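Local coordinates for protein endopolygalacturonase (PDB 1K5C) that probably hydrolyses the alpha-1,4 links between galacturonosyl units of polygalacturonate chains, at residues Y254-S259 and T294-E299; G224-A229 and Q260-D265. All blocks are in the same frame, centred on the assembly; numbering follows the deposited sequence.

Contact 1 (Y254-S259 and T294-E299)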
loop_
_atom_site.group_PDB
_atom_site.type_symbol
_atom_site.label_atom_id
_atom_site.label_comp_id
_atom_site.label_asym_id
_atom_site.label_seq_id
_atom_site.Cartn_x
_atom_site.Cartn_y
_atom_site.Cartn_z
ATOM N N TYR A 254 -8.331 -5.361 -14.874
ATOM C CA TYR A 254 -9.011 -6.478 -14.225
ATOM C C TYR A 254 -9.752 -6.014 -12.983
ATOM O O TYR A 254 -9.156 -5.378 -12.106
ATOM C CB TYR A 254 -8.057 -7.572 -13.738
ATOM C CG TYR A 254 -7.356 -8.371 -14.809
ATOM C CD1 TYR A 254 -7.948 -9.573 -15.250
ATOM C CD2 TYR A 254 -6.143 -8.010 -15.331
ATOM C CE1 TYR A 254 -7.324 -10.351 -16.239
ATOM C CE2 TYR A 254 -5.493 -8.816 -16.307
ATOM C CZ TYR A 254 -6.130 -9.977 -16.716
ATOM O OH TYR A 254 -5.494 -10.767 -17.688
ATOM N N GLY A 255 -11.043 -6.390 -12.852
ATOM C CA GLY A 255 -11.705 -6.148 -11.584
ATOM C C GLY A 255 -11.042 -6.865 -10.431
ATOM O O GLY A 255 -10.738 -6.254 -9.391
ATOM N N VAL A 256 -10.821 -8.176 -10.630
ATOM C CA VAL A 256 -10.091 -9.023 -9.719
ATOM C C VAL A 256 -9.072 -9.787 -10.526
ATOM O O VAL A 256 -9.418 -10.428 -11.512
ATOM C CB VAL A 256 -11.031 -10.048 -9.001
ATOM C CG1 VAL A 256 -10.261 -11.004 -8.100
ATOM C CG2 VAL A 256 -12.179 -9.353 -8.254
ATOM N N LEU A 257 -7.773 -9.755 -10.076
ATOM C CA LEU A 257 -6.753 -10.608 -10.661
ATOM C C LEU A 257 -5.989 -11.272 -9.517
ATOM O O LEU A 257 -5.339 -10.612 -8.724
ATOM C CB LEU A 257 -5.790 -9.846 -11.588
ATOM C CG LEU A 257 -4.628 -10.694 -12.176
ATOM C CD1 LEU A 257 -5.143 -11.810 -13.075
ATOM C CD2 LEU A 257 -3.656 -9.807 -12.932
ATOM N N ILE A 258 -6.155 -12.601 -9.428
ATOM C CA ILE A 258 -5.479 -13.431 -8.420
ATOM C C ILE A 258 -4.568 -14.323 -9.229
ATOM O O ILE A 258 -5.086 -15.141 -9.998
ATOM C CB ILE A 258 -6.490 -14.155 -7.550
ATOM C CG1 ILE A 258 -7.190 -13.059 -6.639
ATOM C CG2 ILE A 258 -5.813 -15.219 -6.690
ATOM C CD1 ILE A 258 -8.427 -13.561 -5.949
ATOM N N SER A 259 -3.250 -14.144 -9.102
ATOM C CA SER A 259 -2.353 -14.796 -10.036
ATOM C C SER A 259 -1.013 -15.144 -9.417
ATOM O O SER A 259 -0.406 -14.371 -8.693
ATOM C CB SER A 259 -2.105 -13.868 -11.228
ATOM O OG SER A 259 -1.073 -14.426 -12.069
ATOM N N THR A 294 -11.315 -6.947 -18.173
ATOM C CA THR A 294 -11.746 -8.281 -17.745
ATOM C C THR A 294 -12.336 -8.206 -16.345
ATOM O O THR A 294 -11.813 -7.491 -15.481
ATOM C CB THR A 294 -10.550 -9.235 -17.779
ATOM O OG1 THR A 294 -10.083 -9.343 -19.138
ATOM C CG2 THR A 294 -10.898 -10.613 -17.271
ATOM N N ARG A 295 -13.426 -8.930 -16.098
ATOM C CA ARG A 295 -14.054 -8.940 -14.763
ATOM C C ARG A 295 -13.174 -9.635 -13.718
ATOM O O ARG A 295 -12.644 -8.966 -12.826
ATOM C CB ARG A 295 -15.463 -9.547 -14.841
ATOM C CG ARG A 295 -16.434 -8.611 -15.626
ATOM C CD ARG A 295 -17.854 -9.098 -15.554
ATOM N NE ARG A 295 -18.182 -10.375 -16.194
ATOM C CZ ARG A 295 -18.493 -10.444 -17.504
ATOM N NH1 ARG A 295 -18.439 -9.395 -18.314
ATOM N NH2 ARG A 295 -18.837 -11.627 -18.027
ATOM N N VAL A 296 -13.033 -10.952 -13.834
ATOM C CA VAL A 296 -12.267 -11.736 -12.846
ATOM C C VAL A 296 -11.407 -12.765 -13.553
ATOM O O VAL A 296 -11.913 -13.563 -14.347
ATOM C CB VAL A 296 -13.248 -12.465 -11.911
ATOM C CG1 VAL A 296 -12.509 -13.432 -10.970
ATOM C CG2 VAL A 296 -14.108 -11.495 -11.114
ATOM N N THR A 297 -10.126 -12.805 -13.202
ATOM C CA THR A 297 -9.264 -13.928 -13.572
ATOM C C THR A 297 -8.577 -14.445 -12.294
ATOM O O THR A 297 -8.036 -13.646 -11.514
ATOM C CB THR A 297 -8.243 -13.575 -14.652
ATOM O OG1 THR A 297 -9.010 -13.527 -15.898
ATOM C CG2 THR A 297 -7.100 -14.579 -14.815
ATOM N N VAL A 298 -8.607 -15.766 -12.144
ATOM C CA VAL A 298 -7.865 -16.480 -11.109
ATOM C C VAL A 298 -6.934 -17.436 -11.852
ATOM O O VAL A 298 -7.421 -18.261 -12.635
ATOM C CB VAL A 298 -8.814 -17.262 -10.177
ATOM C CG1 VAL A 298 -7.995 -18.116 -9.205
ATOM C CG2 VAL A 298 -9.751 -16.291 -9.446
ATOM N N GLU A 299 -5.622 -17.303 -11.605
ATOM C CA GLU A 299 -4.593 -18.125 -12.261
ATOM C C GLU A 299 -3.723 -18.744 -11.176
ATOM O O GLU A 299 -2.722 -18.184 -10.752
ATOM C CB GLU A 299 -3.780 -17.252 -13.243
ATOM C CG GLU A 299 -2.682 -18.043 -13.958
ATOM C CD GLU A 299 -3.126 -18.763 -15.208
ATOM O OE1 GLU A 299 -4.320 -18.825 -15.501
ATOM O OE2 GLU A 299 -2.230 -19.267 -15.939
HETATM O O HOH W 1 -7.336 -13.056 -18.212
#
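Tyr-254 turns its CG anti to the carbonyl carbon (chi1 -68°), and Thr-297 sets OG1 anti to its own carbonyl carbon (chi1 -76°), which brings ring edge and hydroxyl together with Tyr-254 CE1 3.6 Å from Thr-297 OG1. The two residues belong to neighbouring coils of a parallel beta-helix, the fold of family 28 polygalacturonases, whose strands 256-259 and 296-299 run almost exactly parallel, their axes 4.6 Å apart at closest approach. Thr-294 lies alongside the tyrosine, its CB 3.6 Å from Tyr-254 CD1. Over one ring face sits Leu-257 CD1, 4.0 Å above the centre of the plane, and this same methyl meets Thr-297 CG2. At the phenol end a water in the ring plane joins Tyr-254 OH to Thr-297 OG1, a hydroxyl also hydrogen-bonded to Thr-321 N. An alanine at Tyr-254 removes ring and phenol, which would probably open a gap beside Leu-257 CD1 and Thr-294 CB and leave the water held from the Thr-297 side. The opposite face of the sheet is aliphatic: Val-256 stands beside Val-296, with Val-256 CB 4.0 Å from Val-296 CG2, and Ile-258 beside Val-298, in an interior shared with Trp-309 and Ile-322. Backbone bonds sew the coils together from the corner at Gly-255, whose N donates to Thr-294 O, through Val-256 N to Arg-295 O and on along both strands. Ile-258 uses both its backbone polar atoms toward strand 296-299: its N gives a nearly straight bond (171°) to Thr-297 O, while Ile-258 O accepts Glu-299 N at 2.7 Å.

Contact 2 (G224-A229 and Q260-D265)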
loop_
_atom_site.group_PDB
_atom_site.type_symbol
_atom_site.label_atom_id
_atom_site.label_comp_id
_atom_site.label_asym_id
_atom_site.label_seq_id
_atom_site.Cartn_x
_atom_site.Cartn_y
_atom_site.Cartn_z
ATOM N N GLY A 224 -8.994 -3.619 -9.611
ATOM C CA GLY A 224 -9.742 -3.408 -8.389
ATOM C C GLY A 224 -8.992 -3.991 -7.160
ATOM O O GLY A 224 -8.499 -3.253 -6.316
ATOM N N VAL A 225 -8.952 -5.327 -7.124
ATOM C CA VAL A 225 -8.148 -6.024 -6.129
ATOM C C VAL A 225 -7.246 -7.013 -6.853
ATOM O O VAL A 225 -7.632 -7.641 -7.860
ATOM C CB VAL A 225 -8.962 -6.654 -4.960
ATOM C CG1 VAL A 225 -9.809 -5.593 -4.234
ATOM C CG2 VAL A 225 -9.842 -7.738 -5.516
ATOM N N ARG A 226 -6.048 -7.193 -6.296
ATOM C CA ARG A 226 -5.104 -8.147 -6.807
ATOM C C ARG A 226 -4.433 -8.931 -5.703
ATOM O O ARG A 226 -4.116 -8.384 -4.647
ATOM C CB ARG A 226 -3.914 -7.504 -7.541
ATOM C CG ARG A 226 -4.274 -7.165 -8.984
ATOM C CD ARG A 226 -2.909 -6.544 -9.443
ATOM N NE ARG A 226 -1.911 -7.305 -10.193
ATOM C CZ ARG A 226 -0.921 -6.765 -10.909
ATOM N NH1 ARG A 226 -0.781 -5.461 -10.918
ATOM N NH2 ARG A 226 -0.055 -7.511 -11.579
ATOM N N ILE A 227 -4.178 -10.204 -5.995
ATOM C CA ILE A 227 -3.231 -10.995 -5.183
ATOM C C ILE A 227 -2.213 -11.513 -6.208
ATOM O O ILE A 227 -2.611 -12.216 -7.142
ATOM C CB ILE A 227 -3.898 -12.139 -4.394
ATOM C CG1 ILE A 227 -5.064 -11.606 -3.563
ATOM C CG2 ILE A 227 -2.856 -12.882 -3.535
ATOM C CD1 ILE A 227 -5.786 -12.711 -2.771
ATOM N N LYS A 228 -0.978 -11.110 -6.044
ATOM C CA LYS A 228 0.101 -11.419 -7.002
ATOM C C LYS A 228 1.223 -12.136 -6.270
ATOM O O LYS A 228 1.738 -11.651 -5.281
ATOM C CB LYS A 228 0.628 -10.186 -7.775
ATOM C CG LYS A 228 0.530 -8.866 -7.076
ATOM C CD LYS A 228 1.116 -7.715 -7.849
ATOM C CE LYS A 228 0.752 -6.454 -7.023
ATOM N NZ LYS A 228 1.710 -5.415 -7.234
ATOM N N ALA A 229 1.652 -13.273 -6.822
ATOM C CA ALA A 229 2.858 -13.948 -6.353
ATOM C C ALA A 229 3.786 -14.161 -7.540
ATOM O O ALA A 229 3.354 -14.557 -8.636
ATOM C CB ALA A 229 2.582 -15.293 -5.714
ATOM N N GLN A 260 -0.569 -16.374 -9.740
ATOM C CA GLN A 260 0.738 -16.873 -9.364
ATOM C C GLN A 260 1.715 -16.872 -10.551
ATOM O O GLN A 260 2.745 -17.568 -10.494
ATOM C CB GLN A 260 0.583 -18.272 -8.730
ATOM C CG GLN A 260 -0.038 -18.157 -7.348
ATOM C CD GLN A 260 -0.587 -19.465 -6.802
ATOM O OE1 GLN A 260 -0.999 -20.372 -7.551
ATOM N NE2 GLN A 260 -0.646 -19.585 -5.489
ATOM N N SER A 261 1.455 -16.056 -11.543
ATOM C CA SER A 261 2.311 -15.932 -12.738
ATOM C C SER A 261 3.161 -14.659 -12.741
ATOM O O SER A 261 3.847 -14.402 -13.756
ATOM C CB SER A 261 1.475 -15.964 -14.008
ATOM O OG SER A 261 0.790 -17.234 -14.105
ATOM N N TYR A 262 3.097 -13.849 -11.684
ATOM C CA TYR A 262 3.732 -12.514 -11.752
ATOM C C TYR A 262 5.189 -12.650 -12.112
ATOM O O TYR A 262 5.920 -13.511 -11.585
ATOM C CB TYR A 262 3.501 -11.823 -10.349
ATOM C CG TYR A 262 3.847 -10.393 -10.377
ATOM C CD1 TYR A 262 2.858 -9.433 -10.759
ATOM C CD2 TYR A 262 5.130 -9.997 -10.068
ATOM C CE1 TYR A 262 3.302 -8.116 -10.781
ATOM C CE2 TYR A 262 5.565 -8.688 -10.094
ATOM C CZ TYR A 262 4.580 -7.725 -10.461
ATOM O OH TYR A 262 4.829 -6.356 -10.538
ATOM N N PRO A 263 5.720 -11.754 -12.966
ATOM C CA PRO A 263 5.102 -10.491 -13.420
ATOM C C PRO A 263 4.050 -10.634 -14.536
ATOM O O PRO A 263 3.385 -9.665 -14.899
ATOM C CB PRO A 263 6.295 -9.697 -13.952
ATOM C CG PRO A 263 7.285 -10.755 -14.401
ATOM C CD PRO A 263 7.170 -11.833 -13.318
ATOM N N ASP A 264 3.892 -11.833 -15.115
ATOM C CA ASP A 264 2.858 -12.051 -16.094
ATOM C C ASP A 264 1.500 -12.171 -15.417
ATOM O O ASP A 264 1.401 -12.623 -14.258
ATOM C CB ASP A 264 3.161 -13.317 -16.868
ATOM C CG ASP A 264 4.431 -13.228 -17.703
ATOM O OD1 ASP A 264 4.574 -12.230 -18.431
ATOM O OD2 ASP A 264 5.239 -14.170 -17.616
ATOM N N ASP A 265 0.428 -11.819 -16.133
ATOM C CA ASP A 265 -0.918 -12.016 -15.589
ATOM C C ASP A 265 -1.297 -13.514 -15.561
ATOM O O ASP A 265 -1.892 -13.939 -14.535
ATOM C CB ASP A 265 -1.920 -11.199 -16.422
ATOM C CG ASP A 265 -1.761 -9.701 -16.333
ATOM O OD1 ASP A 265 -1.165 -9.102 -15.408
ATOM O OD2 ASP A 265 -2.308 -9.048 -17.296
HETATM O O HOH W 2 2.547 -4.881 -10.121
#
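Tyr-262 packs against strand 225-229 most closely at its root: Ala-229 O lies 3.2 Å from Tyr-262 CB and accepts a weak, bent hydrogen bond from Tyr-262 N at 3.1 Å. Next to it the ring and the lysine chain of Lys-228 extend in the same direction, alongside each other. Lys-228 has a chi1 of 29°, far from staggered, and is extended beyond CG; its CB is 3.8 Å from Tyr-262 CD1 and its CD 3.7 Å from Tyr-262 CE1. Arg-226, in one of its two conformers, brings NH2 to the ring edge, 3.5 Å from Tyr-262 CE1, the guanidinium turned 53° from the ring plane. Beside Ala-229, Gln-260 CG lies 4.2 Å from Ala-229 CB. The tyrosine sits on the loop that leaves the next coil of the beta-helix, just before the cis peptide bond to Pro-263, and lies beside the strand carrying Arg-226 and Lys-228; all three residues bind galacturonate in another crystal of this protein. Toward solvent the fit is looser. Tyr-262 OH and Lys-228 NZ share a water, 2.7 Å from Tyr-262 OH, and Lys-228 NZ also forms a salt bridge with Asp-174. Asp-265 OD1 stays 4.3 Å from Arg-226 NH2, well out of the guanidinium plane, while Asp-265 OD2 pairs with Lys-253.

In the fold
Strands 223-230, 254-259 and 294-299 are consecutive neighbours in one parallel sheet; contact 1 joins two of them, while contact 2, centred about 8 Å away, sets the loop after 254-259 against strand 223-230. Contact 1 is regular, buried strand pairing, with backbone bonds, aliphatic packing on one face and the Tyr-254/Thr-297 packing on the other. Contact 2 is also largely buried, but a single weak backbone bond crosses it, and most of the rest comes from Arg-226, Lys-228 and Tyr-262, which bind galacturonate in another crystal of the protein. They join directly: Ser-259 OG lies 2.6 Å from Asp-265 O in a probable hydrogen bond, Ser-259 N probably donates to Ile-227 O, and Tyr-254 CE2 packs on Asp-265 OD2.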